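Local coordinates for protein Emp47p (form2) (PDB 2A6Z) that acts as a calcium-independent, lectin-like cargo receptor involved in glycoprotein secretion in yeast, at residues 81-86 with 107-112; 124-129 with 141-146. All blocks are in the same frame, centred on the assembly; numbering follows the deposited sequence. Where two conformers were deposited one is given.

Contact 1. Residues 81-86 with 107-112; sequences GISFWF and GLQLLV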
loop_
_atom_site.group_PDB
_atom_site.type_symbol
_atom_site.label_atom_id
_atom_site.label_comp_id
_atom_site.label_asym_id
_atom_site.label_seq_id
_atom_site.Cartn_x
_atom_site.Cartn_y
_atom_site.Cartn_z
ATOM N N GLY A 81 -9.840 1.492 5.573
ATOM C CA GLY A 81 -9.160 1.016 4.365
ATOM C C GLY A 81 -7.678 0.976 4.592
ATOM O O GLY A 81 -7.165 1.464 5.625
ATOM N N ILE A 82 -7.014 0.376 3.626
ATOM C CA ILE A 82 -5.533 0.224 3.662
ATOM C C ILE A 82 -5.001 0.789 2.344
ATOM O O ILE A 82 -5.546 0.500 1.276
ATOM C CB ILE A 82 -5.093 -1.233 3.934
ATOM C CG1 ILE A 82 -3.558 -1.356 3.993
ATOM C CG2 ILE A 82 -5.683 -2.246 2.945
ATOM C CD1 ILE A 82 -3.050 -2.671 4.513
ATOM N N SER A 83 -3.977 1.610 2.476
ATOM C CA SER A 83 -3.368 2.284 1.314
ATOM C C SER A 83 -1.891 1.952 1.228
ATOM O O SER A 83 -1.138 1.975 2.213
ATOM C CB SER A 83 -3.488 3.782 1.490
ATOM O OG SER A 83 -4.797 4.252 1.211
ATOM N N PHE A 84 -1.465 1.666 -0.006
ATOM C CA PHE A 84 -0.073 1.372 -0.355
ATOM C C PHE A 84 0.436 2.515 -1.212
ATOM O O PHE A 84 -0.227 2.900 -2.166
ATOM C CB PHE A 84 0.041 0.034 -1.108
ATOM C CG PHE A 84 -0.582 -1.116 -0.364
ATOM C CD1 PHE A 84 0.174 -1.914 0.471
ATOM C CD2 PHE A 84 -1.943 -1.427 -0.513
ATOM C CE1 PHE A 84 -0.381 -2.971 1.159
ATOM C CE2 PHE A 84 -2.524 -2.446 0.202
ATOM C CZ PHE A 84 -1.718 -3.237 1.032
ATOM N N TRP A 85 1.594 3.060 -0.841
ATOM C CA TRP A 85 2.031 4.334 -1.387
ATOM C C TRP A 85 3.351 4.222 -2.162
ATOM O O TRP A 85 4.242 3.462 -1.751
ATOM C CB TRP A 85 2.263 5.331 -0.249
ATOM C CG TRP A 85 1.053 5.561 0.613
ATOM C CD1 TRP A 85 0.734 4.878 1.761
ATOM C CD2 TRP A 85 0.014 6.534 0.401
ATOM N NE1 TRP A 85 -0.460 5.375 2.293
ATOM C CE2 TRP A 85 -0.893 6.385 1.482
ATOM C CE3 TRP A 85 -0.221 7.520 -0.573
ATOM C CZ2 TRP A 85 -2.047 7.194 1.615
ATOM C CZ3 TRP A 85 -1.345 8.310 -0.425
ATOM C CH2 TRP A 85 -2.248 8.149 0.651
ATOM N N PHE A 86 3.463 5.022 -3.187
ATOM C CA PHE A 86 4.704 5.226 -3.932
ATOM C C PHE A 86 4.715 6.718 -4.323
ATOM O O PHE A 86 4.104 7.084 -5.307
ATOM C CB PHE A 86 4.735 4.275 -5.137
ATOM C CG PHE A 86 5.982 4.456 -6.012
ATOM C CD1 PHE A 86 7.195 3.943 -5.544
ATOM C CD2 PHE A 86 5.948 5.103 -7.249
ATOM C CE1 PHE A 86 8.367 4.067 -6.298
ATOM C CE2 PHE A 86 7.085 5.209 -7.992
ATOM C CZ PHE A 86 8.298 4.676 -7.525
ATOM N N GLY A 107 2.402 11.216 -6.586
ATOM C CA GLY A 107 2.711 9.876 -6.959
ATOM C C GLY A 107 1.431 9.022 -7.004
ATOM O O GLY A 107 0.388 9.469 -7.494
ATOM N N LEU A 108 1.555 7.789 -6.517
ATOM C CA LEU A 108 0.559 6.747 -6.608
ATOM C C LEU A 108 0.074 6.302 -5.236
ATOM O O LEU A 108 0.884 6.011 -4.317
ATOM C CB LEU A 108 1.198 5.522 -7.308
ATOM C CG LEU A 108 0.331 4.253 -7.421
ATOM C CD1 LEU A 108 -0.861 4.504 -8.362
ATOM C CD2 LEU A 108 1.205 3.101 -7.885
ATOM N N GLN A 109 -1.253 6.200 -5.101
ATOM C CA GLN A 109 -1.890 5.555 -3.981
ATOM C C GLN A 109 -2.655 4.329 -4.511
ATOM O O GLN A 109 -3.436 4.451 -5.459
ATOM C CB GLN A 109 -2.892 6.525 -3.325
ATOM C CG GLN A 109 -3.659 5.922 -2.156
ATOM C CD GLN A 109 -4.970 6.637 -1.839
ATOM O OE1 GLN A 109 -5.484 7.426 -2.608
ATOM N NE2 GLN A 109 -5.505 6.371 -0.674
ATOM N N LEU A 110 -2.460 3.188 -3.863
ATOM C CA LEU A 110 -3.313 1.997 -4.135
ATOM C C LEU A 110 -4.171 1.806 -2.893
ATOM O O LEU A 110 -3.631 1.582 -1.804
ATOM C CB LEU A 110 -2.475 0.745 -4.386
ATOM C CG LEU A 110 -1.541 0.838 -5.573
ATOM C CD1 LEU A 110 -0.700 -0.429 -5.701
ATOM C CD2 LEU A 110 -2.289 1.061 -6.880
ATOM N N LEU A 111 -5.480 1.895 -3.083
ATOM C CA LEU A 111 -6.422 1.830 -1.963
ATOM C C LEU A 111 -7.205 0.521 -2.020
ATOM O O LEU A 111 -7.841 0.234 -3.056
ATOM C CB LEU A 111 -7.412 2.997 -2.034
ATOM C CG LEU A 111 -8.541 2.965 -0.985
ATOM C CD1 LEU A 111 -8.001 3.083 0.434
ATOM C CD2 LEU A 111 -9.510 4.116 -1.278
ATOM N N VAL A 112 -7.191 -0.241 -0.937
ATOM C CA VAL A 112 -8.067 -1.383 -0.766
ATOM C C VAL A 112 -9.107 -0.989 0.279
ATOM O O VAL A 112 -8.795 -0.645 1.418
ATOM C CB VAL A 112 -7.285 -2.649 -0.363
ATOM C CG1 VAL A 112 -8.244 -3.772 -0.034
ATOM C CG2 VAL A 112 -6.299 -3.035 -1.457
#
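Gln109 points CG away from its own backbone N (chi1 178°) and stays extended beyond it, running alongside Trp85, whose CG sits beside the backbone N and anti to the carbonyl carbon (chi1 -58°). CG of Gln109 lies over one face of the indole, 4.0 Å from the centroid of the Trp85 six-membered ring, a CH-pi contact offset toward the rim; amide and ring planes are only 9° apart. The amide then reaches past the ring, and in the given conformer of Ser83, Gln109 NE2 gives a hydrogen bond to Ser83 OG at 2.9 Å, nearly in the amide plane. The indole NE1 is bonded to Thr198 on the adjoining strand, which fixes the ring from its other end. On the reverse face Ile82 and Val112 lie side by side, CG2 of Ile82 3.7 Å from CB of Val112, while CE2 of Phe84 meets CG2 of Val112 at the ring edge. Between these two side-chain layers, Ile82, Phe84 and Phe86 each exchange two backbone hydrogen bonds with Val112, Leu110 and Leu108. Phe84 and Leu110 also touch Ile159 and Val161 of the facing sheet: this is a central antiparallel strand pair of the legume-lectin-like beta sandwich.

Contact 2. Residues 124-129 with 141-146; sequences GQLNDG and QSFASC
Leu126 and Phe143 cross at about a right angle, the leucine laying one methyl over a face of the ring: CD1 of Leu126 is 3.9 Å from the Phe143 centroid, 30° off the normal. CG of Leu126 comes closer to the ring rim, 3.4 Å from CD2 of Phe143. The phenyl group is directed there by a chi1 of 68°, which places CG between the backbone N and the carbonyl carbon, and its CE2 comes to lie 3.3 Å from the carbonyl carbon of Gly124. The ring thus lies close against the Gly124 backbone. Gln125 leaves its strand in the other direction but folds back at chi2 (-71°), so that OE1 accepts a 2.7 Å hydrogen bond from Ser142 OG, in the carbonyl plane and on a lone pair. Its NE2 is bonded to Ile138 O, so both ends of the amide are held, while Arg123 reaches the same serine hydroxyl. Main-chain bonds join Gly124 N to Ala144 O and Phe143 N to Gly124 O. A water accepts from Leu126 N and donates to Gln141 O where the chains diverge. Phe143 also meets Phe181 of the other sheet, and Cys146 forms a disulfide with Cys180. The arrangement is the entry of an outermost strand into one sheet of the legume-lectin-like beta sandwich.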
loop_
_atom_site.group_PDB
_atom_site.type_symbol
_atom_site.label_atom_id
_atom_site.label_comp_id
_atom_site.label_asym_id
_atom_site.label_seq_id
_atom_site.Cartn_x
_atom_site.Cartn_y
_atom_site.Cartn_z
ATOM N N GLY A 124 -6.451 2.353 -8.048
ATOM C CA GLY A 124 -5.276 3.251 -8.224
ATOM C C GLY A 124 -5.752 4.693 -8.290
ATOM O O GLY A 124 -6.716 5.040 -8.977
ATOM N N GLN A 125 -5.012 5.525 -7.570
ATOM C CA GLN A 125 -5.256 6.948 -7.510
ATOM C C GLN A 125 -3.917 7.698 -7.787
ATOM O O GLN A 125 -2.862 7.210 -7.326
ATOM C CB GLN A 125 -5.775 7.426 -6.142
ATOM C CG GLN A 125 -6.858 6.535 -5.531
ATOM C CD GLN A 125 -8.227 6.514 -6.147
ATOM O OE1 GLN A 125 -8.821 5.447 -6.280
ATOM N NE2 GLN A 125 -8.776 7.693 -6.491
ATOM N N LEU A 126 -3.993 8.818 -8.467
ATOM C CA LEU A 126 -2.785 9.629 -8.752
ATOM C C LEU A 126 -3.033 11.049 -8.278
ATOM O O LEU A 126 -4.134 11.567 -8.344
ATOM C CB LEU A 126 -2.534 9.709 -10.254
ATOM C CG LEU A 126 -2.161 8.371 -10.885
ATOM C CD1 LEU A 126 -2.454 8.404 -12.367
ATOM C CD2 LEU A 126 -0.711 7.988 -10.510
ATOM N N ASN A 127 -1.946 11.682 -7.835
ATOM C CA ASN A 127 -1.983 13.125 -7.542
ATOM C C ASN A 127 -0.585 13.661 -7.771
ATOM O O ASN A 127 0.410 12.927 -7.695
ATOM C CB ASN A 127 -2.444 13.339 -6.108
ATOM C CG ASN A 127 -2.813 14.812 -5.835
ATOM O OD1 ASN A 127 -3.547 15.425 -6.619
ATOM N ND2 ASN A 127 -2.317 15.306 -4.722
ATOM N N ASP A 128 -0.489 14.967 -8.030
ATOM C CA ASP A 128 0.785 15.581 -8.396
ATOM C C ASP A 128 1.352 16.480 -7.307
ATOM O O ASP A 128 2.271 17.274 -7.567
ATOM C CB ASP A 128 0.662 16.375 -9.721
ATOM C CG ASP A 128 -0.276 17.542 -9.647
ATOM O OD1 ASP A 128 -0.723 17.878 -8.501
ATOM O OD2 ASP A 128 -0.532 18.195 -10.680
ATOM N N GLY A 129 0.786 16.432 -6.118
ATOM C CA GLY A 129 1.324 17.198 -4.975
ATOM C C GLY A 129 0.919 18.635 -4.939
ATOM O O GLY A 129 1.292 19.335 -3.979
ATOM N N GLN A 141 -12.612 9.204 -9.144
ATOM C CA GLN A 141 -11.292 9.670 -9.600
ATOM C C GLN A 141 -10.281 8.538 -9.704
ATOM O O GLN A 141 -9.193 8.792 -10.219
ATOM C CB GLN A 141 -10.764 10.803 -8.685
ATOM C CG GLN A 141 -11.698 12.023 -8.863
ATOM C CD GLN A 141 -11.336 13.375 -8.410
ATOM O OE1 GLN A 141 -10.539 13.365 -7.487
ATOM N NE2 GLN A 141 -11.906 14.433 -9.004
ATOM N N SER A 142 -10.613 7.294 -9.322
ATOM C CA SER A 142 -9.657 6.180 -9.561
ATOM C C SER A 142 -9.299 6.148 -11.029
ATOM O O SER A 142 -10.196 6.213 -11.887
ATOM C CB SER A 142 -10.328 4.866 -9.191
ATOM O OG SER A 142 -10.879 4.897 -7.893
ATOM N N PHE A 143 -8.002 6.006 -11.335
ATOM C CA PHE A 143 -7.646 5.870 -12.754
ATOM C C PHE A 143 -7.824 4.443 -13.213
ATOM O O PHE A 143 -7.899 4.237 -14.427
ATOM C CB PHE A 143 -6.231 6.407 -13.073
ATOM C CG PHE A 143 -5.076 5.601 -12.465
ATOM C CD1 PHE A 143 -4.559 4.523 -13.190
ATOM C CD2 PHE A 143 -4.549 5.912 -11.215
ATOM C CE1 PHE A 143 -3.529 3.751 -12.658
ATOM C CE2 PHE A 143 -3.492 5.129 -10.694
ATOM C CZ PHE A 143 -2.991 4.068 -11.416
ATOM N N ALA A 144 -7.869 3.494 -12.285
ATOM C CA ALA A 144 -8.003 2.084 -12.619
ATOM C C ALA A 144 -8.472 1.380 -11.350
ATOM O O ALA A 144 -8.248 1.875 -10.254
ATOM C CB ALA A 144 -6.692 1.507 -13.126
ATOM N N SER A 145 -9.081 0.212 -11.533
ATOM C CA SER A 145 -9.552 -0.540 -10.379
ATOM C C SER A 145 -9.878 -1.949 -10.763
ATOM O O SER A 145 -10.048 -2.275 -11.955
ATOM C CB SER A 145 -10.785 0.149 -9.771
ATOM O OG SER A 145 -11.872 0.091 -10.745
ATOM N N CYS A 146 -10.005 -2.802 -9.745
ATOM C CA CYS A 146 -10.605 -4.112 -9.903
ATOM C C CYS A 146 -11.390 -4.435 -8.650
ATOM O O CYS A 146 -11.129 -3.901 -7.564
ATOM C CB CYS A 146 -9.566 -5.203 -10.207
ATOM S SG CYS A 146 -8.411 -5.530 -8.854
HETATM O O HOH W 1 -6.564 9.369 -9.752
#

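In the fold
Contact 1 lies in the middle of the domain, all its touching residues buried; contact 2 sits toward the margin of the same sheet and is partly exposed, the two centres being about 9 Å apart. They are joined because strands 108-113 and 121-128 are neighbours: Gln109 O probably bonds to Gln125 N at 2.8 Å, and Gly107 N to Asn127 O at 2.9 Å. Both hold an amide-hydroxyl bond, the glutamine donating through NE2 in contact 1 and accepting through OE1 in contact 2. Contact 1 relies on regular paired backbone bonds, whereas contact 2 has fewer and adds a bridging water. Leu108 touches Leu126 and Phe143, carrying apolar packing from the inner strands to the approach of the edge strand.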